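Local coordinates for protein alginate lyase, family PL7 (Zobellia galactanivorans, PDB 4BE3) that probably cleaves alginate by exolytic beta-elimination, as a family PL7 polysaccharide lyase, at residues A[135-140]-A[153-158]. Numbering follows the deposited sequence.
Sequences SVFWNY and DYSTAV
With CG set between its backbone N and carbonyl carbon (chi1 67°), Trp138 lays its indole beside Thr156, while Asn139 turns CG anti to its carbonyl carbon (chi1 -81°), which places its amide between Ser155 and Asp153. The beta-branched Thr156 suits its place by offering apolar CB and CG2 to the indole and a hydroxyl to a water: CB sits over one face of the five-membered ring of Trp138, 3.9 Å from the centroid, a CH-pi contact. That water also donates to Tyr154 O and, at a longer 3.2 Å, to Trp138 O. Val158, wholly apolar in its side chain, meets the indole edge with CG2 at Trp138 CD1 (3.8 Å), and Val158 CB packs on Val136 CG1.

On the other face of the hairpin, Asn139 can serve two neighbours because an amide both accepts and donates. Ser155 OG donates a hydrogen bond to Asn139 OD1 (2.9 Å). Asn139 ND2 donates, nearly straight and in its own amide plane, to the anti lone pair of Asp153 OD2 (2.9 Å). Amide and carboxylate planes stand 86° apart. The same OD2 forms a salt bridge with Lys122 on strand 121-126, which pairs with strand 133-141.

Paired backbone bonds join Trp138 with Thr156 and Tyr140 with Tyr154 in this antiparallel hairpin of the beta-jelly-roll fold. Gripped from both ends, the buried Asn139 amide has its orientation fixed, and Lys122 probably stabilises Asp153 as a carboxylate.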
loop_
_atom_site.group_PDB
_atom_site.type_symbol
_atom_site.label_atom_id
_atom_site.label_comp_id
_atom_site.label_asym_id
_atom_site.label_seq_id
_atom_site.Cartn_x
_atom_site.Cartn_y
_atom_site.Cartn_z
ATOM N N SER A 135 20.803 1.339 25.613
ATOM C CA SER A 135 19.910 2.423 25.327
ATOM C C SER A 135 19.141 1.985 24.043
ATOM O O SER A 135 19.645 1.276 23.169
ATOM C CB SER A 135 20.699 3.687 24.935
ATOM O OG SER A 135 21.505 4.143 26.060
ATOM N N VAL A 136 17.949 2.518 23.982
ATOM C CA VAL A 136 17.118 2.413 22.709
ATOM C C VAL A 136 16.904 3.818 22.247
ATOM O O VAL A 136 16.554 4.735 23.059
ATOM C CB VAL A 136 15.745 1.807 23.047
ATOM C CG1 VAL A 136 14.828 1.872 21.744
ATOM C CG2 VAL A 136 15.943 0.281 23.376
ATOM N N PHE A 137 17.198 4.103 20.968
ATOM C CA PHE A 137 16.990 5.439 20.503
ATOM C C PHE A 137 16.604 5.336 19.020
ATOM O O PHE A 137 16.734 4.213 18.435
ATOM C CB PHE A 137 18.276 6.330 20.555
ATOM C CG PHE A 137 19.517 5.682 19.995
ATOM C CD1 PHE A 137 19.823 5.867 18.598
ATOM C CD2 PHE A 137 20.463 5.086 20.885
ATOM C CE1 PHE A 137 21.062 5.385 18.012
ATOM C CE2 PHE A 137 21.683 4.545 20.290
ATOM C CZ PHE A 137 21.958 4.732 18.930
ATOM N N TRP A 138 16.079 6.381 18.435
ATOM C CA TRP A 138 15.729 6.242 17.001
ATOM C C TRP A 138 16.266 7.414 16.221
ATOM O O TRP A 138 16.303 8.524 16.746
ATOM C CB TRP A 138 14.202 6.097 16.825
ATOM C CG TRP A 138 13.451 7.333 17.205
ATOM C CD1 TRP A 138 13.010 7.650 18.491
ATOM C CD2 TRP A 138 12.966 8.394 16.308
ATOM N NE1 TRP A 138 12.255 8.792 18.455
ATOM C CE2 TRP A 138 12.203 9.300 17.167
ATOM C CE3 TRP A 138 13.055 8.624 14.906
ATOM C CZ2 TRP A 138 11.561 10.465 16.683
ATOM C CZ3 TRP A 138 12.391 9.791 14.427
ATOM C CH2 TRP A 138 11.692 10.673 15.285
ATOM N N ASN A 139 16.662 7.183 14.973
ATOM C CA ASN A 139 17.326 8.266 14.184
ATOM C C ASN A 139 16.408 8.591 12.966
ATOM O O ASN A 139 15.810 7.636 12.380
ATOM C CB ASN A 139 18.576 7.711 13.539
ATOM C CG ASN A 139 19.726 7.679 14.546
ATOM O OD1 ASN A 139 19.462 7.727 15.745
ATOM N ND2 ASN A 139 21.021 7.533 14.025
ATOM N N TYR A 140 16.342 9.867 12.629
ATOM C CA TYR A 140 15.628 10.314 11.397
ATOM C C TYR A 140 16.752 10.725 10.473
ATOM O O TYR A 140 17.593 11.580 10.895
ATOM C CB TYR A 140 14.793 11.554 11.791
ATOM C CG TYR A 140 14.199 12.178 10.526
ATOM C CD1 TYR A 140 13.039 11.585 9.955
ATOM C CD2 TYR A 140 14.799 13.328 9.945
ATOM C CE1 TYR A 140 12.458 12.152 8.824
ATOM C CE2 TYR A 140 14.242 13.908 8.778
ATOM C CZ TYR A 140 13.068 13.245 8.245
ATOM O OH TYR A 140 12.519 13.830 7.056
ATOM N N ASP A 153 21.898 11.978 10.275
ATOM C CA ASP A 153 20.824 11.402 11.097
ATOM C C ASP A 153 20.690 12.301 12.320
ATOM O O ASP A 153 21.705 12.762 12.882
ATOM C CB ASP A 153 21.235 10.053 11.634
ATOM C CG ASP A 153 21.070 8.896 10.663
ATOM O OD1 ASP A 153 21.154 9.056 9.414
ATOM O OD2 ASP A 153 20.908 7.763 11.171
ATOM N N TYR A 154 19.481 12.501 12.789
ATOM C CA TYR A 154 19.221 13.192 14.032
ATOM C C TYR A 154 18.663 12.168 14.987
ATOM O O TYR A 154 17.712 11.454 14.671
ATOM C CB TYR A 154 18.188 14.209 13.750
ATOM C CG TYR A 154 17.815 14.941 15.025
ATOM C CD1 TYR A 154 18.810 15.518 15.862
ATOM C CD2 TYR A 154 16.489 14.898 15.506
ATOM C CE1 TYR A 154 18.448 16.135 17.114
ATOM C CE2 TYR A 154 16.109 15.583 16.664
ATOM C CZ TYR A 154 17.075 16.193 17.457
ATOM O OH TYR A 154 16.646 16.767 18.591
ATOM N N SER A 155 19.333 11.958 16.142
ATOM C CA SER A 155 19.051 10.842 17.000
ATOM C C SER A 155 18.253 11.248 18.240
ATOM O O SER A 155 18.591 12.258 18.921
ATOM C CB SER A 155 20.452 10.221 17.482
ATOM O OG SER A 155 20.164 9.050 18.192
ATOM N N THR A 156 17.250 10.496 18.613
ATOM C CA THR A 156 16.358 10.865 19.717
ATOM C C THR A 156 16.284 9.725 20.687
ATOM O O THR A 156 15.917 8.554 20.294
ATOM C CB THR A 156 14.941 11.117 19.170
ATOM O OG1 THR A 156 14.974 12.313 18.372
ATOM C CG2 THR A 156 13.929 11.404 20.317
ATOM N N ALA A 157 16.615 9.926 21.958
ATOM C CA ALA A 157 16.568 8.860 22.921
ATOM C C ALA A 157 15.190 8.350 23.317
ATOM O O ALA A 157 14.210 9.188 23.351
ATOM C CB ALA A 157 17.250 9.335 24.210
ATOM N N VAL A 158 15.058 7.033 23.450
ATOM C CA VAL A 158 13.804 6.492 24.005
ATOM C C VAL A 158 14.036 6.159 25.486
ATOM O O VAL A 158 13.401 6.823 26.416
ATOM C CB VAL A 158 13.369 5.155 23.225
ATOM C CG1 VAL A 158 12.058 4.666 23.849
ATOM C CG2 VAL A 158 13.171 5.637 21.766
HETATM O O HOH W 1 15.165 11.376 15.737
#